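Local coordinates for polysaccharide deacetylase-like protein (Bacillus anthracis, PDB 4V33) that probably removes acetyl groups from polysaccharides as a zinc-binding deacetylase, and is required for osmotic stability and maintenance of cell shape, at residues A[144-156]-A[163-177]. Sequence-based numbering, arbitrary orientation. Where two conformers were deposited one is given.
With ACT (acetate ion), chain E; ACT (acetate ion), chain C.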
# COMPACT_ATOMS: atom_id res chain seq x y z
N VAL A 144 -3.92 -5.09 -1.58
CA VAL A 144 -3.88 -3.72 -1.11
C VAL A 144 -5.03 -2.95 -1.74
O VAL A 144 -4.97 -2.58 -2.90
CB VAL A 144 -2.55 -3.03 -1.51
CG1 VAL A 144 -2.50 -1.61 -0.98
CG2 VAL A 144 -1.35 -3.83 -0.99
N PRO A 145 -6.11 -2.72 -0.97
CA PRO A 145 -7.17 -1.87 -1.50
C PRO A 145 -6.71 -0.42 -1.55
O PRO A 145 -6.10 0.09 -0.60
CB PRO A 145 -8.33 -2.04 -0.51
CG PRO A 145 -7.70 -2.62 0.75
CD PRO A 145 -6.43 -3.31 0.34
N VAL A 146 -7.02 0.23 -2.66
CA VAL A 146 -6.68 1.63 -2.86
C VAL A 146 -8.01 2.37 -3.04
O VAL A 146 -8.64 2.29 -4.09
CB VAL A 146 -5.77 1.83 -4.08
CG1 VAL A 146 -5.41 3.30 -4.26
CG2 VAL A 146 -4.50 0.98 -3.92
N LEU A 147 -8.45 3.03 -1.97
CA LEU A 147 -9.75 3.72 -1.98
C LEU A 147 -9.71 5.00 -2.78
O LEU A 147 -8.73 5.74 -2.74
CB LEU A 147 -10.16 4.06 -0.55
CG LEU A 147 -10.42 2.87 0.38
CD1 LEU A 147 -10.46 3.32 1.84
CD2 LEU A 147 -11.75 2.24 0.00
N MET A 148 -10.80 5.27 -3.51
CA MET A 148 -10.92 6.50 -4.28
C MET A 148 -12.11 7.34 -3.80
O MET A 148 -13.27 6.93 -3.95
CB MET A 148 -11.10 6.19 -5.76
CG MET A 148 -11.32 7.44 -6.61
SD MET A 148 -11.48 7.09 -8.36
CE MET A 148 -12.85 5.94 -8.32
N TYR A 149 -11.79 8.48 -3.20
CA TYR A 149 -12.77 9.50 -2.85
C TYR A 149 -12.64 10.71 -3.76
O TYR A 149 -11.62 10.90 -4.42
CB TYR A 149 -12.54 9.97 -1.42
CG TYR A 149 -12.86 8.95 -0.35
CD1 TYR A 149 -14.15 8.83 0.15
CD2 TYR A 149 -11.87 8.13 0.17
CE1 TYR A 149 -14.46 7.92 1.13
CE2 TYR A 149 -12.17 7.20 1.16
CZ TYR A 149 -13.46 7.11 1.64
OH TYR A 149 -13.74 6.19 2.62
N HIS A 150 -13.70 11.52 -3.81
CA HIS A 150 -13.66 12.80 -4.50
C HIS A 150 -14.01 13.93 -3.53
O HIS A 150 -13.13 14.42 -2.82
CB HIS A 150 -14.58 12.79 -5.72
CG HIS A 150 -14.01 12.04 -6.87
ND1 HIS A 150 -14.00 10.66 -6.93
CD2 HIS A 150 -13.39 12.47 -8.00
CE1 HIS A 150 -13.42 10.28 -8.06
NE2 HIS A 150 -13.03 11.35 -8.71
N ALA A 151 -15.27 14.34 -3.49
CA ALA A 151 -15.70 15.40 -2.58
C ALA A 151 -16.04 14.82 -1.22
O ALA A 151 -16.66 13.76 -1.13
CB ALA A 151 -16.90 16.13 -3.15
N ILE A 152 -15.59 15.49 -0.16
CA ILE A 152 -16.03 15.18 1.20
C ILE A 152 -16.81 16.38 1.69
O ILE A 152 -16.26 17.35 2.20
CB ILE A 152 -14.85 14.88 2.14
CG1 ILE A 152 -13.96 13.77 1.55
CG2 ILE A 152 -15.37 14.47 3.52
CD1 ILE A 152 -14.66 12.42 1.39
N ASP A 153 -18.13 16.34 1.50
CA ASP A 153 -18.96 17.49 1.84
C ASP A 153 -20.39 17.01 1.90
O ASP A 153 -20.71 15.95 1.35
CB ASP A 153 -18.83 18.58 0.77
CG ASP A 153 -19.13 19.97 1.31
OD1 ASP A 153 -19.67 20.08 2.43
OD2 ASP A 153 -18.83 20.96 0.60
N ASP A 154 -21.24 17.79 2.58
CA ASP A 154 -22.68 17.54 2.60
C ASP A 154 -23.24 18.04 1.29
O ASP A 154 -23.12 19.22 0.96
CB ASP A 154 -23.37 18.26 3.78
CG ASP A 154 -22.79 17.86 5.13
OD1 ASP A 154 -22.77 16.65 5.44
OD2 ASP A 154 -22.35 18.76 5.88
N TYR A 155 -23.85 17.14 0.52
CA TYR A 155 -24.35 17.50 -0.80
C TYR A 155 -25.60 18.37 -0.70
O TYR A 155 -26.53 18.05 0.03
CB TYR A 155 -24.62 16.24 -1.61
CG TYR A 155 -25.08 16.49 -3.03
CD1 TYR A 155 -24.19 16.92 -4.00
CD2 TYR A 155 -26.40 16.26 -3.39
CE1 TYR A 155 -24.60 17.14 -5.29
CE2 TYR A 155 -26.82 16.48 -4.69
CZ TYR A 155 -25.92 16.92 -5.63
OH TYR A 155 -26.33 17.14 -6.93
N HIS A 156 -25.61 19.48 -1.44
CA HIS A 156 -26.71 20.44 -1.40
C HIS A 156 -27.29 20.72 -2.78
O HIS A 156 -27.88 21.78 -3.00
CB HIS A 156 -26.25 21.76 -0.78
CG HIS A 156 -25.70 21.62 0.61
ND1 HIS A 156 -26.47 21.23 1.68
CD2 HIS A 156 -24.46 21.85 1.10
CE1 HIS A 156 -25.72 21.20 2.77
NE2 HIS A 156 -24.50 21.58 2.45
N LEU A 163 -20.32 11.66 -6.38
CA LEU A 163 -18.94 11.97 -6.01
C LEU A 163 -18.82 12.67 -4.65
O LEU A 163 -17.72 13.06 -4.26
CB LEU A 163 -18.29 12.83 -7.09
CG LEU A 163 -18.19 12.16 -8.46
CD1 LEU A 163 -17.52 13.11 -9.45
CD2 LEU A 163 -17.43 10.86 -8.37
N PHE A 164 -19.94 12.84 -3.95
CA PHE A 164 -19.93 13.42 -2.61
C PHE A 164 -20.12 12.38 -1.52
O PHE A 164 -21.13 11.68 -1.50
CB PHE A 164 -21.06 14.44 -2.45
CG PHE A 164 -20.81 15.74 -3.17
CD1 PHE A 164 -20.93 15.81 -4.54
CD2 PHE A 164 -20.46 16.88 -2.46
CE1 PHE A 164 -20.70 17.01 -5.21
CE2 PHE A 164 -20.24 18.08 -3.13
CZ PHE A 164 -20.36 18.14 -4.50
N VAL A 165 -19.16 12.28 -0.61
CA VAL A 165 -19.33 11.51 0.62
C VAL A 165 -19.40 12.50 1.77
O VAL A 165 -18.55 13.38 1.89
CB VAL A 165 -18.17 10.49 0.80
CG1 VAL A 165 -18.18 9.87 2.21
CG2 VAL A 165 -18.25 9.41 -0.27
N SER A 166 -20.43 12.42 2.61
CA SER A 166 -20.57 13.40 3.68
C SER A 166 -19.44 13.26 4.69
O SER A 166 -18.90 12.18 4.86
CB SER A 166 -21.90 13.23 4.40
OG SER A 166 -21.96 11.98 5.07
N PRO A 167 -19.07 14.36 5.36
CA PRO A 167 -18.04 14.26 6.40
C PRO A 167 -18.41 13.22 7.47
O PRO A 167 -17.52 12.52 7.95
CB PRO A 167 -17.99 15.67 6.97
CG PRO A 167 -18.32 16.54 5.78
CD PRO A 167 -19.39 15.77 5.03
N ALA A 168 -19.69 13.12 7.83
CA ALA A 168 -20.11 12.12 8.80
C ALA A 168 -19.87 10.69 8.31
O ALA A 168 -19.33 9.86 9.05
CB ALA A 168 -21.58 12.31 9.17
N ASN A 169 -20.25 10.39 7.08
CA ASN A 169 -20.00 9.06 6.54
C ASN A 169 -18.52 8.78 6.32
O ASN A 169 -18.06 7.65 6.54
CB ASN A 169 -20.82 8.81 5.27
CG ASN A 169 -22.29 8.62 5.58
OD1 ASN A 169 -22.67 8.35 6.72
ND2 ASN A 169 -23.13 8.75 4.56
N PHE A 170 -17.77 9.79 5.89
CA PHE A 170 -16.33 9.64 5.76
C PHE A 170 -15.71 9.28 7.11
O PHE A 170 -14.89 8.37 7.20
CB PHE A 170 -15.67 10.90 5.20
CG PHE A 170 -14.18 10.81 5.12
CD1 PHE A 170 -13.57 9.96 4.20
CD2 PHE A 170 -13.37 11.52 6.01
CE1 PHE A 170 -12.19 9.83 4.14
CE2 PHE A 170 -11.98 11.41 5.95
CZ PHE A 170 -11.39 10.56 5.02
N GLU A 171 -16.13 9.99 8.16
CA GLU A 171 -15.61 9.69 9.49
C GLU A 171 -15.94 8.26 9.90
O GLU A 171 -15.11 7.58 10.50
CB GLU A 171 -16.14 10.69 10.52
CG GLU A 171 -15.59 10.44 11.92
CD GLU A 171 -15.88 11.56 12.89
OE1 GLU A 171 -16.14 12.70 12.45
OE2 GLU A 171 -15.85 11.30 14.11
N ALA A 172 -17.16 7.80 9.59
CA ALA A 172 -17.57 6.46 9.97
C ALA A 172 -16.72 5.41 9.25
O ALA A 172 -16.38 4.38 9.83
CB ALA A 172 -19.05 6.25 9.68
N GLN A 173 -16.39 5.69 8.00
CA GLN A 173 -15.54 4.80 7.21
C GLN A 173 -14.12 4.75 7.75
O GLN A 173 -13.53 3.67 7.91
CB GLN A 173 -15.58 5.22 5.74
CG GLN A 173 -16.95 4.95 5.10
CD GLN A 173 -17.21 5.79 3.86
OE1 GLN A 173 -16.29 6.32 3.24
NE2 GLN A 173 -18.48 5.90 3.49
N MET A 174 -13.56 5.92 8.06
CA MET A 174 -12.23 5.97 8.64
C MET A 174 -12.20 5.33 10.03
O MET A 174 -11.22 4.68 10.40
CB MET A 174 -11.71 7.40 8.68
CG MET A 174 -11.54 8.03 7.31
SD MET A 174 -10.33 7.21 6.22
CE MET A 174 -11.42 6.25 5.16
N LYS A 175 -13.28 5.50 10.78
CA LYS A 175 -13.36 4.88 12.10
C LYS A 175 -13.37 3.37 11.97
O LYS A 175 -12.81 2.66 12.82
CB LYS A 175 -14.62 5.36 12.86
CG LYS A 175 -14.73 4.82 14.27
CD LYS A 175 -15.93 5.40 14.98
CE LYS A 175 -15.97 5.01 16.46
NZ LYS A 175 -16.24 3.56 16.67
N TYR A 176 -14.00 2.87 10.91
CA TYR A 176 -13.96 1.43 10.64
C TYR A 176 -12.51 0.96 10.45
O TYR A 176 -12.11 -0.07 11.00
CB TYR A 176 -14.83 1.04 9.44
CG TYR A 176 -14.82 -0.45 9.18
CD1 TYR A 176 -13.86 -1.01 8.36
CD2 TYR A 176 -15.75 -1.29 9.77
CE1 TYR A 176 -13.82 -2.38 8.13
CE2 TYR A 176 -15.72 -2.66 9.55
CZ TYR A 176 -14.75 -3.19 8.72
OH TYR A 176 -14.70 -4.56 8.50
N LEU A 177 -11.73 1.72 9.69
CA LEU A 177 -10.32 1.38 9.50
C LEU A 177 -9.58 1.38 10.84
O LEU A 177 -8.78 0.47 11.13
CB LEU A 177 -9.67 2.35 8.52
CG LEU A 177 -10.28 2.37 7.12
CD1 LEU A 177 -9.48 3.31 6.21
CD2 LEU A 177 -10.31 0.97 6.54
C ACT E . -11.77 -6.46 8.48
O ACT E . -12.20 -5.48 7.85
OXT ACT E . -10.59 -6.78 8.23
CH3 ACT E . -12.61 -7.21 9.47
C ACT C . -10.88 10.93 -11.78
O ACT C . -10.89 11.46 -10.64
OXT ACT C . -11.35 11.58 -12.75
CH3 ACT C . -10.32 9.56 -11.98
O HOH W 1 -21.82 15.23 7.48
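The Phe164 ring is clasped on both faces. The methyl of Ala151 sits over one, CB 3.8 Å from the ring centroid. The edge of Tyr155 comes down on the other, planes at 63°, and CD1 of Tyr155 lies 3.5 Å from CD1 of Phe164. Asp153 O lies at the rim of Phe164. A second edge-to-face pair forms deeper, where Phe170 turns its edge to a face of Tyr149, planes at 86°. Phe170 reaches up from the helix because its CG stands anti to the backbone N (chi1 177°), and its ring also meets CD1 of Ile152. OH of Tyr149 donates to OE1 of Gln173 at 2.6 Å, in the carbonyl plane; ring and amide are nearly coplanar, and CE of Met174 touches the same hydroxyl. This bond ties a buried phenol to a buried amide. Leu163 CD2 covers one face of His150, whose NE2 donates to an acetate, probably from the crystallisation liquor, at the ring edge. Strands 151-152 and 164-165 pair in parallel, Ala151 and Phe164 on one face, Ile152 and Val165 on the other. Ala151 N bonds to Leu163 O (2.9 Å), Val165 N returns an almost straight bond to Ala151 O, and Asp153 N reaches Val165 O weakly. Ser166 N-caps helix 167-179, its OG accepting from Asn169 N. His150 lies beside the zinc held by Asp206, His264 and His268. Strand 146-149 and helix part 167-177 run antiparallel, their axes approaching to 12.7 Å: an outer helix against a parallel strand, consistent with the distorted (beta/alpha) barrel of NodB-like polysaccharide deacetylases.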